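Local coordinates for Slr1438 protein (Synechocystis sp., PDB 3K25), which probably binds carbohydrate and may act as a sugar isomerase of the aldose 1-epimerase type, at residues H141-E146 and V282-S287; S232-Y237 and R278-N283; R111-L116 and V133-L138. All blocks are in the same frame, centred on the assembly; numbering follows the deposited sequence.

Going from the N terminus, interaction 3 closes first: residues 111-116 and 133-138 pair across a 16-residue connection, and a short turn then leads into strand 142-151. There the first half of interaction 1 begins, a long-range contact whose loop of 135 residues ends at 282-287. Interaction 2 opens within that loop, at 232-237, and ends on 278-283, so the two share Val282 and Asn283 on strand 276-287. Interaction 3 lies in series before both. All three belong to one antiparallel sheet, whose neighbouring strands run 110-117, 130-139, 142-151, 276-287 and 227-233; strand 276-287, last in the chain, lies between 142-151 and 227-233 and so joins the two halves of the sheet.

Interaction 1 of 3, residues H141-E146 and V282-S287; sequences HSLRIE and VNFQVS
Leu143 and Phe284 pair within an antiparallel ladder of the large beta-sheet of this aldose 1-epimerase-type fold, where strand 142-151 lies beside strand 276-287. The segment directions differ by 178°, and the axes approach to 4.7 Å. Ser142 with Gln285 and Arg144 with Asn283 are non-hydrogen-bonded pairs; Leu143 with Phe284 and Ile145 with Val282 are hydrogen-bonded ones. In the last pair Ile145 N reaches Val282 O at 3.1 Å, and Val282 N returns the bond to Ile145 O. The ladder extends to His141, whose O accepts from Val286 N at 3.0 Å.

The sheet has two unlike faces. On one, Leu143, Ile145, Val282 and Phe284 are buried. Ile145 CD1 meets the Phe284 ring at its edge, 4.3 Å from CE2, while Leu143 CB lies 4.3 Å from Phe284 CD2. Trp38 and Phe163 of other strands pack against this side.

The other face carries Ser142, Arg144, Asn283 and Gln285. With CG anti to its backbone N (chi1 -175°) and the chain extended as far as NE, Arg144 passes across the Asn283 side chain at about a right angle. Its NH1 donates to Asn283 OD1 at 3.1 Å, with OD1 near the guanidinium plane but NH1 well above the amide carbonyl plane. NE is bonded in the same plane to Glu146 OE2, also at 3.1 Å, forming a salt bridge.

Two in-plane acceptors therefore limit rotation of the guanidinium, which also makes a cation-pi contact with Trp281. Apolar packing on one face and a polar network on the other make this pair of strands strongly two-sided.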
loop_
_atom_site.group_PDB
_atom_site.type_symbol
_atom_site.label_atom_id
_atom_site.label_comp_id
_atom_site.label_asym_id
_atom_site.label_seq_id
_atom_site.Cartn_x
_atom_site.Cartn_y
_atom_site.Cartn_z
ATOM N N HIS A 141 13.847 5.020 -12.512
ATOM C CA HIS A 141 12.441 5.383 -12.566
ATOM C C HIS A 141 11.540 4.403 -11.836
ATOM O O HIS A 141 10.377 4.221 -12.205
ATOM C CB HIS A 141 12.001 5.513 -14.025
ATOM C CG HIS A 141 12.583 6.700 -14.727
ATOM N ND1 HIS A 141 12.197 7.995 -14.450
ATOM C CD2 HIS A 141 13.537 6.792 -15.685
ATOM C CE1 HIS A 141 12.885 8.831 -15.207
ATOM N NE2 HIS A 141 13.705 8.127 -15.965
ATOM N N SER A 142 12.056 3.780 -10.786
ATOM C CA SER A 142 11.235 2.830 -10.060
ATOM C C SER A 142 11.424 2.825 -8.552
ATOM O O SER A 142 12.429 3.310 -8.024
ATOM C CB SER A 142 11.477 1.417 -10.600
ATOM O OG SER A 142 12.764 0.942 -10.247
ATOM N N LEU A 143 10.429 2.266 -7.871
ATOM C CA LEU A 143 10.440 2.123 -6.421
ATOM C C LEU A 143 10.143 0.679 -6.083
ATOM O O LEU A 143 9.106 0.137 -6.480
ATOM C CB LEU A 143 9.386 3.002 -5.756
ATOM C CG LEU A 143 9.301 2.738 -4.251
ATOM C CD1 LEU A 143 10.675 2.753 -3.615
ATOM C CD2 LEU A 143 8.412 3.780 -3.638
ATOM N N ARG A 144 11.056 0.062 -5.347
ATOM C CA ARG A 144 10.912 -1.330 -4.945
ATOM C C ARG A 144 10.858 -1.375 -3.430
ATOM O O ARG A 144 11.642 -0.709 -2.756
ATOM C CB ARG A 144 12.116 -2.154 -5.431
ATOM C CG ARG A 144 11.998 -3.650 -5.172
ATOM C CD ARG A 144 13.308 -4.396 -5.461
ATOM N NE ARG A 144 13.123 -5.850 -5.508
ATOM C CZ ARG A 144 12.384 -6.472 -6.425
ATOM N NH1 ARG A 144 11.765 -5.763 -7.368
ATOM N NH2 ARG A 144 12.259 -7.797 -6.406
ATOM N N ILE A 145 9.918 -2.140 -2.894
ATOM C CA ILE A 145 9.806 -2.275 -1.452
ATOM C C ILE A 145 9.912 -3.756 -1.181
ATOM O O ILE A 145 9.237 -4.567 -1.818
ATOM C CB ILE A 145 8.471 -1.744 -0.911
ATOM C CG1 ILE A 145 8.161 -0.381 -1.527
ATOM C CG2 ILE A 145 8.566 -1.591 0.604
ATOM C CD1 ILE A 145 6.936 0.287 -0.956
ATOM N N GLU A 146 10.793 -4.110 -0.261
ATOM C CA GLU A 146 11.000 -5.504 0.068
ATOM C C GLU A 146 10.558 -5.715 1.498
ATOM O O GLU A 146 10.872 -4.918 2.389
ATOM C CB GLU A 146 12.471 -5.871 -0.130
ATOM C CG GLU A 146 12.974 -5.516 -1.523
ATOM C CD GLU A 146 14.378 -6.023 -1.803
ATOM O OE1 GLU A 146 15.283 -5.793 -0.968
ATOM O OE2 GLU A 146 14.574 -6.644 -2.872
ATOM N N VAL A 282 7.268 -5.820 -3.786
ATOM C CA VAL A 282 6.356 -5.192 -4.724
ATOM C C VAL A 282 7.213 -4.187 -5.486
ATOM O O VAL A 282 8.140 -3.609 -4.929
ATOM C CB VAL A 282 5.214 -4.477 -4.001
ATOM C CG1 VAL A 282 4.315 -3.821 -5.014
ATOM C CG2 VAL A 282 4.419 -5.481 -3.178
ATOM N N ASN A 283 6.927 -3.993 -6.766
ATOM C CA ASN A 283 7.726 -3.075 -7.565
ATOM C C ASN A 283 6.865 -2.081 -8.321
ATOM O O ASN A 283 5.746 -2.381 -8.729
ATOM C CB ASN A 283 8.590 -3.859 -8.552
ATOM C CG ASN A 283 9.776 -3.058 -9.055
ATOM O OD1 ASN A 283 10.829 -3.003 -8.408
ATOM N ND2 ASN A 283 9.609 -2.422 -10.212
ATOM N N PHE A 284 7.400 -0.881 -8.493
ATOM C CA PHE A 284 6.689 0.165 -9.201
ATOM C C PHE A 284 7.612 0.744 -10.260
ATOM O O PHE A 284 8.663 1.296 -9.946
ATOM C CB PHE A 284 6.240 1.230 -8.211
ATOM C CG PHE A 284 5.365 0.689 -7.121
ATOM C CD1 PHE A 284 4.073 0.243 -7.406
ATOM C CD2 PHE A 284 5.846 0.575 -5.812
ATOM C CE1 PHE A 284 3.275 -0.312 -6.406
ATOM C CE2 PHE A 284 5.052 0.022 -4.805
ATOM C CZ PHE A 284 3.761 -0.425 -5.107
ATOM N N GLN A 285 7.214 0.593 -11.517
ATOM C CA GLN A 285 8.014 1.074 -12.631
ATOM C C GLN A 285 7.266 2.126 -13.435
ATOM O O GLN A 285 6.112 1.927 -13.809
ATOM C CB GLN A 285 8.368 -0.100 -13.545
ATOM C CG GLN A 285 9.384 0.223 -14.607
ATOM C CD GLN A 285 10.770 0.379 -14.030
ATOM O OE1 GLN A 285 11.387 -0.594 -13.583
ATOM N NE2 GLN A 285 11.268 1.610 -14.023
ATOM N N VAL A 286 7.913 3.255 -13.687
ATOM C CA VAL A 286 7.287 4.291 -14.495
ATOM C C VAL A 286 8.011 4.338 -15.847
ATOM O O VAL A 286 9.236 4.193 -15.922
ATOM C CB VAL A 286 7.324 5.687 -13.800
ATOM C CG1 VAL A 286 8.741 6.199 -13.681
ATOM C CG2 VAL A 286 6.484 6.665 -14.584
ATOM N N SER A 287 7.238 4.506 -16.916
ATOM C CA SER A 287 7.787 4.567 -18.270
ATOM C C SER A 287 7.210 5.759 -19.009
ATOM O O SER A 287 6.072 6.154 -18.756
ATOM C CB SER A 287 7.451 3.289 -19.040
ATOM O OG SER A 287 8.128 2.180 -18.485
#

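Interaction 2 of 3, residues S232-Y237 and R278-N283; sequences SFSELY and RSAWVN
Val282 CG2 sits over a face of the Tyr237 ring, 4.0 Å from its centroid and 28° off the normal, a CH-pi contact at the apolar centre. Here an antiparallel strand pair in the large sheet of the aldose 1-epimerase (galactose mutarotase-like) fold, 227-233 beside 276-287, ends in a type I beta turn. Ala280 CB lies 4.0 Å from Tyr237 CE1. Leu236 closes in alongside, its CD2 3.7 Å from Ala280 CB. Phe159, Leu161 and Phe163 of strand 157-168 lie against the aromatic and aliphatic groups from segment 232-237. The Tyr237 hydroxyl itself is hydrogen-bonded to Gln147 OE1.

Only the start of segment 232-237 keeps strand geometry. Ser232 and Asn283 form a hydrogen-bonded pair, joined by Asn283 N to Ser232 O and by Ser232 N to Asn283 O, and Phe233 with Val282 is the next, non-hydrogen-bonded pair. Beyond it, the turn from Ser234 to Tyr237 swings Leu236 and Tyr237 back over strand 276-287. Near the start of that strand, Leu236 CD1 lies over a face of the Arg278 guanidinium, whose NH1 is bonded to Trp271 O.

Toward the polar edge, Trp281 starts out from the far side of its strand, but with chi1 at 60° its indole turns back against the backbone of residues 233-234. Ser234 CB lies 3.5 Å from the centroid of its five-membered ring, over the face, and Ser232 OG meets the indole at its edge. Ser234 also bonds to the Trp281 backbone at two points. Its N donates to Trp281 O at 2.9 Å, and its side chain replaces the usual main-chain acceptor: Trp281 N donates to Ser234 OG at 3.0 Å.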
loop_
_atom_site.group_PDB
_atom_site.type_symbol
_atom_site.label_atom_id
_atom_site.label_comp_id
_atom_site.label_asym_id
_atom_site.label_seq_id
_atom_site.Cartn_x
_atom_site.Cartn_y
_atom_site.Cartn_z
ATOM N N SER A 232 4.359 -4.639 -10.253
ATOM C CA SER A 232 4.756 -6.040 -10.293
ATOM C C SER A 232 4.882 -6.513 -8.846
ATOM O O SER A 232 4.996 -5.689 -7.939
ATOM C CB SER A 232 6.074 -6.203 -11.051
ATOM O OG SER A 232 7.113 -5.458 -10.450
ATOM N N PHE A 233 4.863 -7.826 -8.621
ATOM C CA PHE A 233 4.913 -8.344 -7.250
ATOM C C PHE A 233 5.288 -9.813 -7.080
ATOM O O PHE A 233 5.034 -10.643 -7.954
ATOM C CB PHE A 233 3.548 -8.122 -6.589
ATOM C CG PHE A 233 2.384 -8.278 -7.540
ATOM C CD1 PHE A 233 2.043 -7.246 -8.426
ATOM C CD2 PHE A 233 1.637 -9.455 -7.563
ATOM C CE1 PHE A 233 0.982 -7.381 -9.315
ATOM C CE2 PHE A 233 0.563 -9.600 -8.460
ATOM C CZ PHE A 233 0.237 -8.561 -9.335
ATOM N N SER A 234 5.880 -10.128 -5.932
ATOM C CA SER A 234 6.260 -11.502 -5.625
ATOM C C SER A 234 4.979 -12.343 -5.409
ATOM O O SER A 234 3.880 -11.793 -5.253
ATOM C CB SER A 234 7.165 -11.534 -4.386
ATOM O OG SER A 234 6.459 -11.206 -3.199
ATOM N N GLU A 235 5.115 -13.669 -5.388
ATOM C CA GLU A 235 3.951 -14.540 -5.253
ATOM C C GLU A 235 3.075 -14.453 -4.005
ATOM O O GLU A 235 2.042 -15.115 -3.937
ATOM C CB GLU A 235 4.356 -15.995 -5.487
ATOM C CG GLU A 235 5.362 -16.558 -4.517
ATOM C CD GLU A 235 5.881 -17.915 -4.974
ATOM O OE1 GLU A 235 6.756 -18.488 -4.284
ATOM O OE2 GLU A 235 5.412 -18.411 -6.026
ATOM N N LEU A 236 3.468 -13.650 -3.023
ATOM C CA LEU A 236 2.659 -13.497 -1.816
ATOM C C LEU A 236 1.360 -12.765 -2.185
ATOM O O LEU A 236 0.335 -12.915 -1.519
ATOM C CB LEU A 236 3.415 -12.680 -0.759
ATOM C CG LEU A 236 2.610 -12.227 0.473
ATOM C CD1 LEU A 236 2.329 -13.435 1.360
ATOM C CD2 LEU A 236 3.357 -11.138 1.260
ATOM N N TYR A 237 1.407 -11.986 -3.264
ATOM C CA TYR A 237 0.247 -11.215 -3.675
ATOM C C TYR A 237 -0.586 -11.887 -4.746
ATOM O O TYR A 237 -0.133 -12.072 -5.878
ATOM C CB TYR A 237 0.705 -9.835 -4.129
ATOM C CG TYR A 237 1.537 -9.173 -3.068
ATOM C CD1 TYR A 237 2.929 -9.328 -3.048
ATOM C CD2 TYR A 237 0.930 -8.466 -2.021
ATOM C CE1 TYR A 237 3.698 -8.794 -2.000
ATOM C CE2 TYR A 237 1.687 -7.934 -0.972
ATOM C CZ TYR A 237 3.066 -8.103 -0.965
ATOM O OH TYR A 237 3.812 -7.603 0.084
ATOM N N ARG A 278 9.009 -14.820 6.392
ATOM C CA ARG A 278 8.962 -15.008 4.953
ATOM C C ARG A 278 9.157 -13.638 4.328
ATOM O O ARG A 278 8.908 -12.610 4.963
ATOM C CB ARG A 278 7.651 -15.661 4.502
ATOM C CG ARG A 278 6.384 -14.962 4.922
ATOM C CD ARG A 278 5.171 -15.847 4.606
ATOM N NE ARG A 278 4.903 -15.951 3.171
ATOM C CZ ARG A 278 3.906 -16.659 2.638
ATOM N NH1 ARG A 278 3.067 -17.351 3.409
ATOM N NH2 ARG A 278 3.719 -16.642 1.325
ATOM N N SER A 279 9.653 -13.618 3.101
ATOM C CA SER A 279 9.891 -12.350 2.431
ATOM C C SER A 279 9.073 -12.206 1.160
ATOM O O SER A 279 8.555 -13.177 0.608
ATOM C CB SER A 279 11.389 -12.169 2.132
ATOM O OG SER A 279 11.870 -13.139 1.222
ATOM N N ALA A 280 8.947 -10.968 0.709
ATOM C CA ALA A 280 8.182 -10.674 -0.482
ATOM C C ALA A 280 8.636 -9.319 -0.978
ATOM O O ALA A 280 9.469 -8.658 -0.349
ATOM C CB ALA A 280 6.693 -10.643 -0.142
ATOM N N TRP A 281 8.087 -8.907 -2.111
ATOM C CA TRP A 281 8.413 -7.615 -2.667
ATOM C C TRP A 281 7.356 -7.138 -3.660
ATOM O O TRP A 281 6.645 -7.929 -4.285
ATOM C CB TRP A 281 9.774 -7.669 -3.364
ATOM C CG TRP A 281 9.814 -8.659 -4.480
ATOM C CD1 TRP A 281 10.223 -9.964 -4.408
ATOM C CD2 TRP A 281 9.339 -8.460 -5.820
ATOM N NE1 TRP A 281 10.026 -10.587 -5.614
ATOM C CE2 TRP A 281 9.484 -9.689 -6.501
ATOM C CE3 TRP A 281 8.798 -7.365 -6.508
ATOM C CZ2 TRP A 281 9.105 -9.855 -7.845
ATOM C CZ3 TRP A 281 8.421 -7.532 -7.839
ATOM C CH2 TRP A 281 8.576 -8.769 -8.491
ATOM N N VAL A 282 7.268 -5.820 -3.786
ATOM C CA VAL A 282 6.356 -5.192 -4.724
ATOM C C VAL A 282 7.213 -4.187 -5.486
ATOM O O VAL A 282 8.140 -3.609 -4.929
ATOM C CB VAL A 282 5.214 -4.477 -4.001
ATOM C CG1 VAL A 282 4.315 -3.821 -5.014
ATOM C CG2 VAL A 282 4.419 -5.481 -3.178
ATOM N N ASN A 283 6.927 -3.993 -6.766
ATOM C CA ASN A 283 7.726 -3.075 -7.565
ATOM C C ASN A 283 6.865 -2.081 -8.321
ATOM O O ASN A 283 5.746 -2.381 -8.729
ATOM C CB ASN A 283 8.590 -3.859 -8.552
ATOM C CG ASN A 283 9.776 -3.058 -9.055
ATOM O OD1 ASN A 283 10.829 -3.003 -8.408
ATOM N ND2 ASN A 283 9.609 -2.422 -10.212
#

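Interaction 3 of 3, residues R111-L116 and V133-L138; sequences RLDLRL and VFSYQL
Arg111, near the start of strand 110-117, pairs with Gln137 of strand 130-139, its antiparallel neighbour in the large sheet of the aldose 1-epimerase-type fold; the segment directions lie 159° apart. The two side chains run side by side in the same direction. The Arg111 chain leaves CA on the side remote from the backbone N and runs straight to NE, which brings the guanidinium along its own strand to Asp113. It grips that carboxylate side-on, NE to OD1 and NH2 to OD2, each at 3.2 Å. NH2 meets the syn lone pair of OD2 and keeps OD2 in the guanidinium plane, whereas OD1 is tilted from that plane.

Leu112 is next, in a hydrogen-bonded pair with Tyr136. Leu112 N donates to Tyr136 O, and Tyr136 N returns to Leu112 O with an almost straight N-H...O angle of 178°.

At Asp113 the polar face meets Ser135 of the other strand. Ser135 OG donates to Asp113 OD1 at 2.9 Å, arriving from the opposite face of the carboxylate plane to Arg111 NE. OG in turn accepts from Gln137 NE2 at 3.2 Å and lies over a face of the Arg111 guanidinium. Two donors on OD1 and a third on OD2 would help hold the carboxylate in one orientation and probably stabilise its negative charge.

Leu114 returns to the buried face, crossing Tyr136 at about a right angle with CD1 3.5 Å from Tyr136 CE1. Its backbone pairs with Phe134 through Leu114 N to Phe134 O and the reverse bond. Arg115 comes last, CB against Val133 CG1, while its guanidinium turns to salt bridges with Glu131 and Glu100.

Strand 110-117 lies between strands 100-105 and 130-139, and the latter continues the sheet to 142-151, where Tyr136 touches Ile145. Across the buried face, Leu27 of strand 23-28 packs on Leu114 and Tyr136.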
loop_
_atom_site.group_PDB
_atom_site.type_symbol
_atom_site.label_atom_id
_atom_site.label_comp_id
_atom_site.label_asym_id
_atom_site.label_seq_id
_atom_site.Cartn_x
_atom_site.Cartn_y
_atom_site.Cartn_z
ATOM N N ARG A 111 18.452 3.649 -0.442
ATOM C CA ARG A 111 17.755 2.623 0.317
ATOM C C ARG A 111 17.542 2.917 1.793
ATOM O O ARG A 111 18.499 3.133 2.545
ATOM C CB ARG A 111 18.495 1.298 0.154
ATOM C CG ARG A 111 18.066 0.230 1.112
ATOM C CD ARG A 111 18.712 -1.078 0.755
ATOM N NE ARG A 111 18.533 -2.075 1.805
ATOM C CZ ARG A 111 18.786 -3.366 1.640
ATOM N NH1 ARG A 111 19.219 -3.808 0.466
ATOM N NH2 ARG A 111 18.622 -4.207 2.651
ATOM N N LEU A 112 16.278 2.907 2.200
ATOM C CA LEU A 112 15.922 3.160 3.591
ATOM C C LEU A 112 15.250 1.911 4.181
ATOM O O LEU A 112 14.303 1.376 3.604
ATOM C CB LEU A 112 14.980 4.367 3.681
ATOM C CG LEU A 112 15.008 5.200 4.969
ATOM C CD1 LEU A 112 14.952 4.300 6.174
ATOM C CD2 LEU A 112 16.279 6.002 5.016
ATOM N N ASP A 113 15.750 1.454 5.327
ATOM C CA ASP A 113 15.209 0.270 5.987
ATOM C C ASP A 113 14.445 0.583 7.280
ATOM O O ASP A 113 15.005 1.101 8.241
ATOM C CB ASP A 113 16.342 -0.719 6.255
ATOM C CG ASP A 113 16.803 -1.406 4.993
ATOM O OD1 ASP A 113 16.416 -0.944 3.899
ATOM O OD2 ASP A 113 17.547 -2.400 5.088
ATOM N N LEU A 114 13.158 0.244 7.285
ATOM C CA LEU A 114 12.282 0.512 8.420
ATOM C C LEU A 114 11.791 -0.735 9.134
ATOM O O LEU A 114 11.648 -1.804 8.535
ATOM C CB LEU A 114 11.072 1.311 7.952
ATOM C CG LEU A 114 11.384 2.567 7.146
ATOM C CD1 LEU A 114 10.081 3.276 6.812
ATOM C CD2 LEU A 114 12.300 3.482 7.954
ATOM N N ARG A 115 11.489 -0.575 10.417
ATOM C CA ARG A 115 11.025 -1.689 11.224
ATOM C C ARG A 115 9.779 -1.396 12.044
ATOM O O ARG A 115 9.653 -0.337 12.683
ATOM C CB ARG A 115 12.143 -2.143 12.160
ATOM C CG ARG A 115 11.694 -3.015 13.322
ATOM C CD ARG A 115 12.900 -3.391 14.177
ATOM N NE ARG A 115 12.555 -4.313 15.253
ATOM C CZ ARG A 115 12.175 -3.940 16.468
ATOM N NH1 ARG A 115 12.093 -2.650 16.780
ATOM N NH2 ARG A 115 11.870 -4.864 17.368
ATOM N N LEU A 116 8.864 -2.358 12.011
ATOM C CA LEU A 116 7.631 -2.284 12.776
ATOM C C LEU A 116 7.514 -3.555 13.596
ATOM O O LEU A 116 7.407 -4.662 13.057
ATOM C CB LEU A 116 6.418 -2.152 11.870
ATOM C CG LEU A 116 5.109 -2.140 12.669
ATOM C CD1 LEU A 116 5.225 -1.191 13.866
ATOM C CD2 LEU A 116 3.967 -1.733 11.737
ATOM N N VAL A 133 10.231 -5.814 8.635
ATOM C CA VAL A 133 11.330 -4.949 8.227
ATOM C C VAL A 133 11.122 -4.759 6.732
ATOM O O VAL A 133 11.184 -5.715 5.956
ATOM C CB VAL A 133 12.739 -5.564 8.476
ATOM C CG1 VAL A 133 13.023 -5.679 9.972
ATOM C CG2 VAL A 133 12.835 -6.909 7.818
ATOM N N PHE A 134 10.829 -3.528 6.332
ATOM C CA PHE A 134 10.605 -3.226 4.928
ATOM C C PHE A 134 11.784 -2.426 4.435
ATOM O O PHE A 134 12.336 -1.590 5.160
ATOM C CB PHE A 134 9.319 -2.402 4.726
ATOM C CG PHE A 134 8.035 -3.186 4.909
ATOM C CD1 PHE A 134 8.033 -4.443 5.528
ATOM C CD2 PHE A 134 6.815 -2.639 4.503
ATOM C CE1 PHE A 134 6.836 -5.133 5.741
ATOM C CE2 PHE A 134 5.612 -3.322 4.711
ATOM C CZ PHE A 134 5.618 -4.567 5.331
ATOM N N SER A 135 12.170 -2.691 3.195
ATOM C CA SER A 135 13.282 -1.993 2.585
ATOM C C SER A 135 12.734 -1.226 1.391
ATOM O O SER A 135 12.122 -1.805 0.492
ATOM C CB SER A 135 14.347 -3.001 2.131
ATOM O OG SER A 135 15.454 -2.356 1.522
ATOM N N TYR A 136 12.930 0.086 1.399
ATOM C CA TYR A 136 12.473 0.911 0.298
ATOM C C TYR A 136 13.716 1.300 -0.486
ATOM O O TYR A 136 14.625 1.929 0.047
ATOM C CB TYR A 136 11.760 2.154 0.813
ATOM C CG TYR A 136 10.652 1.878 1.804
ATOM C CD1 TYR A 136 10.941 1.398 3.076
ATOM C CD2 TYR A 136 9.320 2.150 1.490
ATOM C CE1 TYR A 136 9.947 1.206 4.013
ATOM C CE2 TYR A 136 8.311 1.960 2.427
ATOM C CZ TYR A 136 8.636 1.493 3.690
ATOM O OH TYR A 136 7.665 1.367 4.660
ATOM N N GLN A 137 13.748 0.902 -1.752
ATOM C CA GLN A 137 14.878 1.168 -2.636
ATOM C C GLN A 137 14.421 1.992 -3.821
ATOM O O GLN A 137 13.495 1.614 -4.528
ATOM C CB GLN A 137 15.474 -0.157 -3.097
ATOM C CG GLN A 137 15.719 -1.070 -1.918
ATOM C CD GLN A 137 16.025 -2.486 -2.312
ATOM O OE1 GLN A 137 15.862 -2.875 -3.465
ATOM N NE2 GLN A 137 16.460 -3.277 -1.345
ATOM N N LEU A 138 15.079 3.133 -4.010
ATOM C CA LEU A 138 14.763 4.052 -5.094
ATOM C C LEU A 138 15.906 4.147 -6.096
ATOM O O LEU A 138 17.021 4.496 -5.724
ATOM C CB LEU A 138 14.495 5.444 -4.539
ATOM C CG LEU A 138 14.112 6.447 -5.628
ATOM C CD1 LEU A 138 12.608 6.335 -5.859
ATOM C CD2 LEU A 138 14.480 7.881 -5.215
#